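Local coordinates for protein putative N-acetylmuramoyl-L-alanine amidase (Enterococcus phage phiM1EF22, PDB 7D55) that probably binds the enterococcal cell wall as the tetrameric cell-binding domain of a phage endolysin, a putative N-acetylmuramoyl-L-alanine amidase, at residues R34-H38 with P39-K43; I45-I48 with Y49-N52; A69-Y72 with N73-E76. One frame throughout, in Å; residues are numbered along the deposited sequence.

Overall arrangement
The three contacts follow one another along the chain, none nesting in or crossing another, and each joins residues a few positions apart. Contact 1 closes the turn by which strand 33-36 leaves the mixed sheet and enters helix 39-53. Contact 2 lies farther along that same helix; the two touch where V36 CG2 packs on I45 CD1, 4.1 Å away, so that helix and strand pack together. Contact 3 forms the entry and first turns of helix 71-78, on the other side of the chain's centre, with its own centre about 24 Å from that of contact 2. All three also face other subunits, joining local helix structure to the tetramer.

Contact 1 of 3, residues R34-H38 with P39-K43; sequences RRVSH and PDEMK
H38 is the N-cap of helix 39-53, and its imidazole does the work more often done by a serine or aspartate: ND1 accepts the amide hydrogen of D40, 2.9 Å from D40 N, in a nearly straight bond (162°). With CG anti to the backbone N (chi1 -171°), the ring swings over the start of the helix, and the amide meets it somewhat tilted from the ring plane. Proline suits the next position because the first residue of a helix has no helical acceptor for an N-H. P39 CD instead lies over one face of the imidazole, 3.6 Å from the ring centroid, in a CH-pi contact. Side by side with the ring runs the D40 side chain.

E41 reaches back in the other direction. Its chain is extended beyond CG and carries OE2 to within 3.0 Å of S37 N, the donor coming from above the carboxylate plane. A water shared by E41 OE2, R35 O and S37 OG fills out the polar side of the turn; it lies 2.7 Å from E41 OE2. Two weak bonds, from E41 N and M42 N, use the carbonyl O of H38. The apolar side is given to V36, a compact beta-branched residue whose CG1 lies 3.7 Å from E41 CB and 4.2 Å from M42 CB. V36 and M42 also pack on V25 of strand 22-28. D40 packs on W71 of a second subunit and H38 on R74 of that subunit. This is a strand-to-helix turn closed by a histidine N-cap.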
ATOM      1  N   ARG A  34      -4.695  -0.575 -11.919  1.00  9.47           N
ATOM      2  CA  ARG A  34      -6.105  -0.893 -12.066  1.00  9.22           C
ATOM      3  C   ARG A  34      -6.716   0.024 -13.107  1.00  9.20           C
ATOM      4  O   ARG A  34      -6.361   1.205 -13.192  1.00  9.20           O
ATOM      5  CB  ARG A  34      -6.834  -0.692 -10.742  1.00 11.14           C
ATOM      6  CG  ARG A  34      -8.187  -1.338 -10.721  1.00 12.83           C
ATOM      7  CD  ARG A  34      -8.874  -1.143  -9.373  1.00 11.79           C
ATOM      8  NE  ARG A  34      -8.226  -1.861  -8.275  1.00 12.58           N
ATOM      9  CZ  ARG A  34      -8.454  -3.142  -7.969  1.00 14.88           C
ATOM     10  NH1 ARG A  34      -9.286  -3.874  -8.701  1.00 15.11           N
ATOM     11  NH2 ARG A  34      -7.840  -3.699  -6.937  1.00 14.80           N
ATOM     12  N   ARG A  35      -7.637  -0.521 -13.894  1.00 10.86           N
ATOM     13  CA  ARG A  35      -8.266   0.267 -14.943  1.00 10.53           C
ATOM     14  C   ARG A  35      -9.213   1.308 -14.361  1.00 11.35           C
ATOM     15  O   ARG A  35      -9.964   1.035 -13.418  1.00 13.36           O
ATOM     16  CB  ARG A  35      -9.034  -0.627 -15.908  1.00  9.75           C
ATOM     17  CG  ARG A  35      -9.613   0.163 -17.069  1.00 10.99           C
ATOM     18  CD  ARG A  35     -10.515  -0.668 -17.923  1.00 12.91           C
ATOM     19  NE  ARG A  35     -11.078   0.152 -18.985  1.00 13.82           N
ATOM     20  CZ  ARG A  35     -11.982  -0.268 -19.857  1.00 18.40           C
ATOM     21  NH1 ARG A  35     -12.436  -1.518 -19.794  1.00 18.54           N
ATOM     22  NH2 ARG A  35     -12.431   0.562 -20.787  1.00 20.88           N
ATOM     23  N   VAL A  36      -9.173   2.506 -14.946  1.00  9.96           N
ATOM     24  CA  VAL A  36     -10.068   3.612 -14.627  1.00 11.09           C
ATOM     25  C   VAL A  36     -10.983   3.772 -15.831  1.00 14.63           C
ATOM     26  O   VAL A  36     -10.504   4.000 -16.948  1.00 17.32           O
ATOM     27  CB  VAL A  36      -9.264   4.901 -14.388  1.00 10.78           C
ATOM     28  CG1 VAL A  36     -10.184   6.072 -14.104  1.00 12.36           C
ATOM     29  CG2 VAL A  36      -8.263   4.709 -13.248  1.00 11.02           C
ATOM     30  N   SER A  37     -12.294   3.646 -15.632  1.00 14.92           N
ATOM     31  CA  SER A  37     -13.185   3.576 -16.790  1.00 19.87           C
ATOM     32  C   SER A  37     -14.301   4.609 -16.774  1.00 20.12           C
ATOM     33  O   SER A  37     -15.223   4.517 -17.592  1.00 23.14           O
ATOM     34  CB  SER A  37     -13.765   2.171 -16.962  1.00 23.60           C
ATOM     35  OG  SER A  37     -14.527   1.821 -15.829  1.00 27.24           O
ATOM     36  N   HIS A  38     -14.242   5.592 -15.884  1.00 17.25           N
ATOM     37  CA  HIS A  38     -15.239   6.638 -15.855  1.00 14.10           C
ATOM     38  C   HIS A  38     -14.530   7.932 -15.483  1.00 14.16           C
ATOM     39  O   HIS A  38     -13.628   7.922 -14.631  1.00 12.96           O
ATOM     40  CB  HIS A  38     -16.327   6.324 -14.823  1.00 13.33           C
ATOM     41  CG  HIS A  38     -17.498   7.250 -14.892  1.00 14.32           C
ATOM     42  ND1 HIS A  38     -17.505   8.482 -14.278  1.00 14.34           N
ATOM     43  CD2 HIS A  38     -18.698   7.131 -15.512  1.00 15.65           C
ATOM     44  CE1 HIS A  38     -18.660   9.081 -14.512  1.00 15.45           C
ATOM     45  NE2 HIS A  38     -19.402   8.281 -15.259  1.00 16.12           N
ATOM     46  N   PRO A  39     -14.902   9.052 -16.103  1.00 13.29           N
ATOM     47  CA  PRO A  39     -14.216  10.317 -15.794  1.00 12.47           C
ATOM     48  C   PRO A  39     -14.245  10.677 -14.324  1.00 12.66           C
ATOM     49  O   PRO A  39     -13.296  11.294 -13.823  1.00 12.90           O
ATOM     50  CB  PRO A  39     -14.985  11.340 -16.642  1.00 13.01           C
ATOM     51  CG  PRO A  39     -15.481  10.536 -17.806  1.00 14.31           C
ATOM     52  CD  PRO A  39     -15.848   9.196 -17.222  1.00 14.22           C
ATOM     53  N   ASP A  40     -15.303  10.307 -13.604  1.00 12.38           N
ATOM     54  CA  ASP A  40     -15.379  10.682 -12.201  1.00 12.67           C
ATOM     55  C   ASP A  40     -14.529   9.794 -11.305  1.00 12.15           C
ATOM     56  O   ASP A  40     -14.221  10.197 -10.176  1.00 12.71           O
ATOM     57  CB  ASP A  40     -16.830  10.732 -11.732  1.00 13.72           C
ATOM     58  CG  ASP A  40     -17.551  11.980 -12.205  1.00 16.06           C
ATOM     59  OD1 ASP A  40     -16.894  12.875 -12.789  1.00 17.35           O
ATOM     60  OD2 ASP A  40     -18.778  12.065 -11.997  1.00 17.92           O
ATOM     61  N   GLU A  41     -14.144   8.604 -11.778  1.00 11.77           N
ATOM     62  CA  GLU A  41     -13.128   7.823 -11.080  1.00 10.71           C
ATOM     63  C   GLU A  41     -11.790   8.540 -11.121  1.00 10.80           C
ATOM     64  O   GLU A  41     -11.069   8.605 -10.116  1.00 11.85           O
ATOM     65  CB  GLU A  41     -12.987   6.439 -11.711  1.00 12.82           C
ATOM     66  CG  GLU A  41     -14.127   5.512 -11.400  1.00 16.55           C
ATOM     67  CD  GLU A  41     -14.162   4.294 -12.305  1.00 21.20           C
ATOM     68  OE1 GLU A  41     -15.272   3.762 -12.516  1.00 22.53           O
ATOM     69  OE2 GLU A  41     -13.094   3.864 -12.796  1.00 23.69           O
ATOM     70  N   MET A  42     -11.424   9.054 -12.296  1.00 10.80           N
ATOM     71  CA  MET A  42     -10.205   9.839 -12.405  1.00 10.81           C
ATOM     72  C   MET A  42     -10.275  11.070 -11.513  1.00 11.07           C
ATOM     73  O   MET A  42      -9.310  11.390 -10.804  1.00 13.02           O
ATOM     74  CB  MET A  42      -9.991  10.238 -13.868  1.00 11.84           C
ATOM     75  CG  MET A  42      -8.579  10.621 -14.207  1.00 29.53           C
ATOM     76  SD  MET A  42      -8.353  10.744 -15.992  1.00 20.78           S
ATOM     77  CE  MET A  42      -6.761  11.558 -16.083  1.00 32.68           C
ATOM     78  N   LYS A  43     -11.426  11.747 -11.503  1.00 11.03           N
ATOM     79  CA  LYS A  43     -11.551  12.975 -10.729  1.00 11.55           C
ATOM     80  C   LYS A  43     -11.419  12.706  -9.231  1.00 11.15           C
ATOM     81  O   LYS A  43     -10.785  13.483  -8.509  1.00 13.01           O
ATOM     82  CB  LYS A  43     -12.886  13.654 -11.040  1.00 14.52           C
ATOM     83  CG  LYS A  43     -13.050  15.006 -10.363  1.00 19.09           C
ATOM     84  CD  LYS A  43     -12.141  16.043 -11.006  1.00 24.36           C
ATOM     85  CE  LYS A  43     -12.720  17.442 -10.895  1.00 28.85           C
ATOM     86  NZ  LYS A  43     -11.734  18.466 -11.353  1.00 30.64           N
TER
HETATM   87  O   HOH W   1     -12.822   1.238 -13.272  1.00 27.27           O

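Contact 2 of 3, residues I45-I48 with Y49-N52; sequences IEDI and YRKN
I48 and N52 form the tight side of these two successive turns of helix 39-53, lying side by side and pointing the same way, with I48 CG2 3.5 Å from N52 ND2. The carbonyl O of I48 is gripped twice: by N52 N in the regular helical bond, and by N52 ND2 at 2.9 Å from the opposite face of its plane. A short amide with CG anti to its carbonyl carbon (chi1 -85°) can curl back in this way, leaving OD1 for Y49 OH of a second subunit, whose Y2 O also receives from N52 ND2. Buried I45 and Y49 add bulk on the inner side, where both pack on I57.

The i to i+4 spacing of the helix brings D47 and K51 together in a salt bridge, with K51 NZ 3.1 Å from D47 OD2 on its syn side. The final bend of K51 (chi4 49°) turns the ammonium back to the carboxylate, whose OD2 also forms a hydrogen bond with Y60 OH of the second subunit.

On the solvent side the links are mediated by water. R50 lays one guanidinium face over E46 O, while its NE forms a salt bridge to D56. It meets E46 and D47 through water: one molecule joins R50 NH2 to E46 OE1, another lies 3.0 Å from R50 NH1 and 2.8 Å from D47 OD1. Directly, D47 OD1 and R50 NH1 remain 4.1 Å apart, too far for a salt bridge.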
ATOM      1  N   ILE A  45      -9.767  10.309  -7.754  1.00  9.84           N
ATOM      2  CA  ILE A  45      -8.356  10.028  -7.489  1.00  9.71           C
ATOM      3  C   ILE A  45      -7.569  11.331  -7.417  1.00  9.83           C
ATOM      4  O   ILE A  45      -6.754  11.540  -6.504  1.00 11.02           O
ATOM      5  CB  ILE A  45      -7.783   9.105  -8.579  1.00 10.82           C
ATOM      6  CG1 ILE A  45      -8.370   7.695  -8.478  1.00 11.66           C
ATOM      7  CG2 ILE A  45      -6.249   9.061  -8.501  1.00 12.06           C
ATOM      8  CD1 ILE A  45      -8.105   6.865  -9.727  1.00 12.32           C
ATOM      9  N   GLU A  46      -7.779  12.214  -8.402  1.00 10.86           N
ATOM     10  CA  GLU A  46      -7.062  13.487  -8.437  1.00 11.12           C
ATOM     11  C   GLU A  46      -7.368  14.323  -7.203  1.00 11.62           C
ATOM     12  O   GLU A  46      -6.468  14.943  -6.628  1.00 12.47           O
ATOM     13  CB  GLU A  46      -7.421  14.258  -9.705  1.00 12.74           C
ATOM     14  CG  GLU A  46      -6.979  13.573 -10.986  1.00 13.69           C
ATOM     15  CD  GLU A  46      -7.662  14.143 -12.227  1.00 17.57           C
ATOM     16  OE1 GLU A  46      -8.665  14.874 -12.082  1.00 19.30           O
ATOM     17  OE2 GLU A  46      -7.199  13.865 -13.355  1.00 19.80           O
ATOM     18  N   ASP A  47      -8.630  14.333  -6.768  1.00 12.76           N
ATOM     19  CA  ASP A  47      -9.009  15.145  -5.615  1.00 13.24           C
ATOM     20  C   ASP A  47      -8.381  14.616  -4.331  1.00 11.64           C
ATOM     21  O   ASP A  47      -7.829  15.383  -3.534  1.00 12.82           O
ATOM     22  CB  ASP A  47     -10.532  15.174  -5.486  1.00 17.94           C
ATOM     23  CG  ASP A  47     -11.019  16.235  -4.506  1.00 23.36           C
ATOM     24  OD1 ASP A  47     -10.886  17.434  -4.833  1.00 25.70           O
ATOM     25  OD2 ASP A  47     -11.536  15.878  -3.417  1.00 24.90           O
ATOM     26  N   ILE A  48      -8.458  13.304  -4.110  1.00 10.13           N
ATOM     27  CA  ILE A  48      -7.901  12.732  -2.888  1.00  9.60           C
ATOM     28  C   ILE A  48      -6.393  12.912  -2.866  1.00  9.39           C
ATOM     29  O   ILE A  48      -5.811  13.263  -1.833  1.00 10.52           O
ATOM     30  CB  ILE A  48      -8.299  11.252  -2.748  1.00 10.65           C
ATOM     31  CG1 ILE A  48      -9.816  11.111  -2.578  1.00 11.67           C
ATOM     32  CG2 ILE A  48      -7.562  10.608  -1.570  1.00 12.31           C
ATOM     33  CD1 ILE A  48     -10.293   9.692  -2.791  1.00 14.19           C
ATOM     34  N   TYR A  49      -5.735  12.677  -4.001  1.00  9.63           N
ATOM     35  CA  TYR A  49      -4.291  12.866  -4.043  1.00  9.83           C
ATOM     36  C   TYR A  49      -3.928  14.305  -3.693  1.00 10.65           C
ATOM     37  O   TYR A  49      -3.011  14.553  -2.898  1.00 12.39           O
ATOM     38  CB  TYR A  49      -3.738  12.482  -5.417  1.00  7.97           C
ATOM     39  CG  TYR A  49      -2.231  12.554  -5.494  1.00  8.87           C
ATOM     40  CD1 TYR A  49      -1.582  13.769  -5.662  1.00  9.33           C
ATOM     41  CD2 TYR A  49      -1.459  11.404  -5.387  1.00  9.65           C
ATOM     42  CE1 TYR A  49      -0.205  13.846  -5.723  1.00 10.59           C
ATOM     43  CE2 TYR A  49      -0.081  11.471  -5.454  1.00  9.85           C
ATOM     44  CZ  TYR A  49       0.535  12.700  -5.628  1.00 11.50           C
ATOM     45  OH  TYR A  49       1.896  12.788  -5.698  1.00 13.33           O
ATOM     46  N   ARG A  50      -4.643  15.266  -4.277  1.00 10.97           N
ATOM     47  CA  ARG A  50      -4.355  16.671  -4.014  1.00 13.39           C
ATOM     48  C   ARG A  50      -4.595  17.022  -2.551  1.00 12.85           C
ATOM     49  O   ARG A  50      -3.815  17.771  -1.952  1.00 12.81           O
ATOM     50  CB  ARG A  50      -5.191  17.559  -4.934  1.00 17.36           C
ATOM     51  CG  ARG A  50      -4.695  18.999  -5.017  1.00 21.85           C
ATOM     52  CD  ARG A  50      -5.545  19.816  -5.970  1.00 25.62           C
ATOM     53  NE  ARG A  50      -5.544  19.238  -7.310  1.00 28.56           N
ATOM     54  CZ  ARG A  50      -6.580  18.605  -7.858  1.00 29.99           C
ATOM     55  NH1 ARG A  50      -7.709  18.464  -7.176  1.00 30.34           N
ATOM     56  NH2 ARG A  50      -6.482  18.110  -9.089  1.00 29.35           N
ATOM     57  N   LYS A  51      -5.664  16.490  -1.955  1.00 12.70           N
ATOM     58  CA  LYS A  51      -5.925  16.780  -0.548  1.00 14.72           C
ATOM     59  C   LYS A  51      -4.824  16.233   0.352  1.00 14.21           C
ATOM     60  O   LYS A  51      -4.492  16.849   1.371  1.00 17.00           O
ATOM     61  CB  LYS A  51      -7.294  16.233  -0.137  1.00 18.43           C
ATOM     62  CG  LYS A  51      -8.443  17.152  -0.528  1.00 23.44           C
ATOM     63  CD  LYS A  51      -9.769  16.656   0.018  1.00 28.31           C
ATOM     64  CE  LYS A  51     -10.860  17.713  -0.136  1.00 31.55           C
ATOM     65  NZ  LYS A  51     -10.918  18.280  -1.519  1.00 33.70           N
ATOM     66  N   ASN A  52      -4.234  15.091  -0.013  1.00 11.29           N
ATOM     67  CA  ASN A  52      -3.163  14.518   0.790  1.00 12.16           C
ATOM     68  C   ASN A  52      -1.849  15.250   0.581  1.00 13.68           C
ATOM     69  O   ASN A  52      -1.110  15.493   1.540  1.00 15.32           O
ATOM     70  CB  ASN A  52      -2.984  13.052   0.420  1.00 13.16           C
ATOM     71  CG  ASN A  52      -3.923  12.152   1.178  1.00 15.84           C
ATOM     72  OD1 ASN A  52      -3.624  11.737   2.295  1.00 20.02           O
ATOM     73  ND2 ASN A  52      -5.072  11.855   0.588  1.00 13.94           N
TER
HETATM   74  O   HOH W   2      -8.782  17.309 -10.786  1.00 28.47           O
HETATM   75  O   HOH W   3      -8.292  18.443  -4.237  1.00 33.76           O
HETATM   76  O   HOH W   4     -13.226  18.500  -3.021  1.00 59.67           O

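Contact 3 of 3, residues A69-Y72 with N73-E76; sequences APWY and NRLE
P70, whose carbonyl is taken up by N73 three residues on, is the centre of an inverse gamma turn, with W71 N hydrogen-bonded to A69 O (2.8 Å) at the entry to the helix. N73 N donates to P70 O at 2.9 Å, approaching from above the carbonyl plane. The pyrrolidine ring restrains phi near the value an inverse gamma turn needs (here -83°), and its CB lies 3.6 Å from N73 ND2.

The other side of the N73 amide runs beside the Y72 ring, their planes almost perpendicular (89°), with OD1 3.6 Å from Y72 CD1. Y72 has CG wedged between its backbone N and carbonyl carbon (chi1 43°), which folds the ring back so that P70 CA stands over one face, near its rim. The Y72 side chain also packs on Y5, R7 and P8 of strand 3-9.

E76 N donates to Y72 O at 2.9 Å, and the extended E76 side chain passes that same oxygen, CG 3.2 Å from it. Its buried carboxylate is met by Y5 OH and by salt bridges to R7 and K86. W71 and R74 both pack on D40 of a third subunit, while the W71 ring also meets that of W65. The whole is an inverse gamma turn running into a short helix packed against a sheet.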
ATOM      1  N   ALA A  69       6.893   3.934 -27.182  1.00 12.32           N
ATOM      2  CA  ALA A  69       7.657   3.994 -25.933  1.00 10.96           C
ATOM      3  C   ALA A  69       6.764   3.445 -24.832  1.00 10.27           C
ATOM      4  O   ALA A  69       6.183   4.197 -24.030  1.00  9.82           O
ATOM      5  CB  ALA A  69       8.088   5.430 -25.620  1.00 12.46           C
ATOM      6  N   PRO A  70       6.585   2.122 -24.788  1.00 10.17           N
ATOM      7  CA  PRO A  70       5.560   1.514 -23.917  1.00 10.04           C
ATOM      8  C   PRO A  70       6.016   1.338 -22.471  1.00 10.72           C
ATOM      9  O   PRO A  70       6.094   0.220 -21.940  1.00 11.62           O
ATOM     10  CB  PRO A  70       5.281   0.181 -24.623  1.00  9.79           C
ATOM     11  CG  PRO A  70       6.578  -0.156 -25.316  1.00  9.16           C
ATOM     12  CD  PRO A  70       7.154   1.157 -25.754  1.00 10.83           C
ATOM     13  N   TRP A  71       6.271   2.466 -21.803  1.00  9.52           N
ATOM     14  CA  TRP A  71       6.771   2.421 -20.435  1.00  9.45           C
ATOM     15  C   TRP A  71       5.771   1.772 -19.488  1.00  9.06           C
ATOM     16  O   TRP A  71       6.162   1.240 -18.441  1.00 10.38           O
ATOM     17  CB  TRP A  71       7.102   3.836 -19.980  1.00 10.96           C
ATOM     18  CG  TRP A  71       8.349   4.343 -20.601  1.00 11.02           C
ATOM     19  CD1 TRP A  71       8.462   5.164 -21.693  1.00 11.04           C
ATOM     20  CD2 TRP A  71       9.680   4.039 -20.187  1.00 12.06           C
ATOM     21  NE1 TRP A  71       9.794   5.405 -21.967  1.00 12.03           N
ATOM     22  CE2 TRP A  71      10.557   4.722 -21.055  1.00 12.40           C
ATOM     23  CE3 TRP A  71      10.217   3.260 -19.157  1.00 12.73           C
ATOM     24  CZ2 TRP A  71      11.937   4.643 -20.925  1.00 13.34           C
ATOM     25  CZ3 TRP A  71      11.584   3.191 -19.029  1.00 13.66           C
ATOM     26  CH2 TRP A  71      12.429   3.873 -19.908  1.00 14.14           C
ATOM     27  N   TYR A  72       4.482   1.815 -19.826  1.00  9.25           N
ATOM     28  CA  TYR A  72       3.485   1.125 -19.014  1.00  9.98           C
ATOM     29  C   TYR A  72       3.777  -0.375 -18.896  1.00 11.01           C
ATOM     30  O   TYR A  72       3.426  -0.988 -17.883  1.00 11.93           O
ATOM     31  CB  TYR A  72       2.082   1.392 -19.551  1.00 11.32           C
ATOM     32  CG  TYR A  72       1.969   1.331 -21.049  1.00 11.14           C
ATOM     33  CD1 TYR A  72       1.942   0.104 -21.720  1.00  9.99           C
ATOM     34  CD2 TYR A  72       1.899   2.499 -21.810  1.00 10.04           C
ATOM     35  CE1 TYR A  72       1.828   0.055 -23.116  1.00  9.71           C
ATOM     36  CE2 TYR A  72       1.796   2.457 -23.183  1.00 10.57           C
ATOM     37  CZ  TYR A  72       1.767   1.238 -23.833  1.00 10.63           C
ATOM     38  OH  TYR A  72       1.661   1.230 -25.201  1.00 12.22           O
ATOM     39  N   ASN A  73       4.430  -0.977 -19.904  1.00 11.65           N
ATOM     40  CA  ASN A  73       4.844  -2.378 -19.797  1.00 13.20           C
ATOM     41  C   ASN A  73       5.759  -2.575 -18.599  1.00 12.47           C
ATOM     42  O   ASN A  73       5.650  -3.575 -17.878  1.00 13.72           O
ATOM     43  CB  ASN A  73       5.642  -2.810 -21.030  1.00 16.30           C
ATOM     44  CG  ASN A  73       4.792  -3.020 -22.263  1.00 21.23           C
ATOM     45  OD1 ASN A  73       3.566  -3.068 -22.197  1.00 23.00           O
ATOM     46  ND2 ASN A  73       5.460  -3.169 -23.415  1.00 22.11           N
ATOM     47  N   ARG A  74       6.699  -1.648 -18.402  1.00 12.01           N
ATOM     48  CA  ARG A  74       7.637  -1.745 -17.292  1.00 11.66           C
ATOM     49  C   ARG A  74       6.936  -1.518 -15.961  1.00 11.76           C
ATOM     50  O   ARG A  74       7.182  -2.249 -14.991  1.00 13.01           O
ATOM     51  CB  ARG A  74       8.756  -0.720 -17.470  1.00 13.68           C
ATOM     52  CG  ARG A  74       9.473  -0.805 -18.813  1.00 14.76           C
ATOM     53  CD  ARG A  74      10.122  -2.163 -19.014  1.00 17.51           C
ATOM     54  NE  ARG A  74      10.831  -2.240 -20.285  1.00 20.03           N
ATOM     55  CZ  ARG A  74      11.425  -3.336 -20.745  1.00 24.41           C
ATOM     56  NH1 ARG A  74      11.382  -4.461 -20.036  1.00 26.62           N
ATOM     57  NH2 ARG A  74      12.052  -3.313 -21.911  1.00 25.71           N
ATOM     58  N   LEU A  75       6.061  -0.517 -15.894  1.00 10.47           N
ATOM     59  CA  LEU A  75       5.359  -0.247 -14.645  1.00  9.24           C
ATOM     60  C   LEU A  75       4.505  -1.438 -14.235  1.00 10.38           C
ATOM     61  O   LEU A  75       4.498  -1.834 -13.060  1.00  9.99           O
ATOM     62  CB  LEU A  75       4.487   0.999 -14.793  1.00 10.08           C
ATOM     63  CG  LEU A  75       3.642   1.323 -13.559  1.00 10.06           C
ATOM     64  CD1 LEU A  75       4.565   1.456 -12.349  1.00 11.92           C
ATOM     65  CD2 LEU A  75       2.853   2.592 -13.805  1.00 12.05           C
ATOM     66  N   GLU A  76       3.792  -2.033 -15.194  1.00  9.89           N
ATOM     67  CA  GLU A  76       2.898  -3.149 -14.911  1.00 10.77           C
ATOM     68  C   GLU A  76       3.634  -4.442 -14.572  1.00 10.94           C
ATOM     69  O   GLU A  76       3.008  -5.371 -14.051  1.00 11.95           O
ATOM     70  CB  GLU A  76       1.925  -3.338 -16.074  1.00 10.77           C
ATOM     71  CG  GLU A  76       0.986  -2.152 -16.248  1.00 11.80           C
ATOM     72  CD  GLU A  76       0.141  -2.222 -17.516  1.00 12.64           C
ATOM     73  OE1 GLU A  76       0.230  -3.232 -18.247  1.00 14.78           O
ATOM     74  OE2 GLU A  76      -0.617  -1.261 -17.781  1.00 12.75           O
TER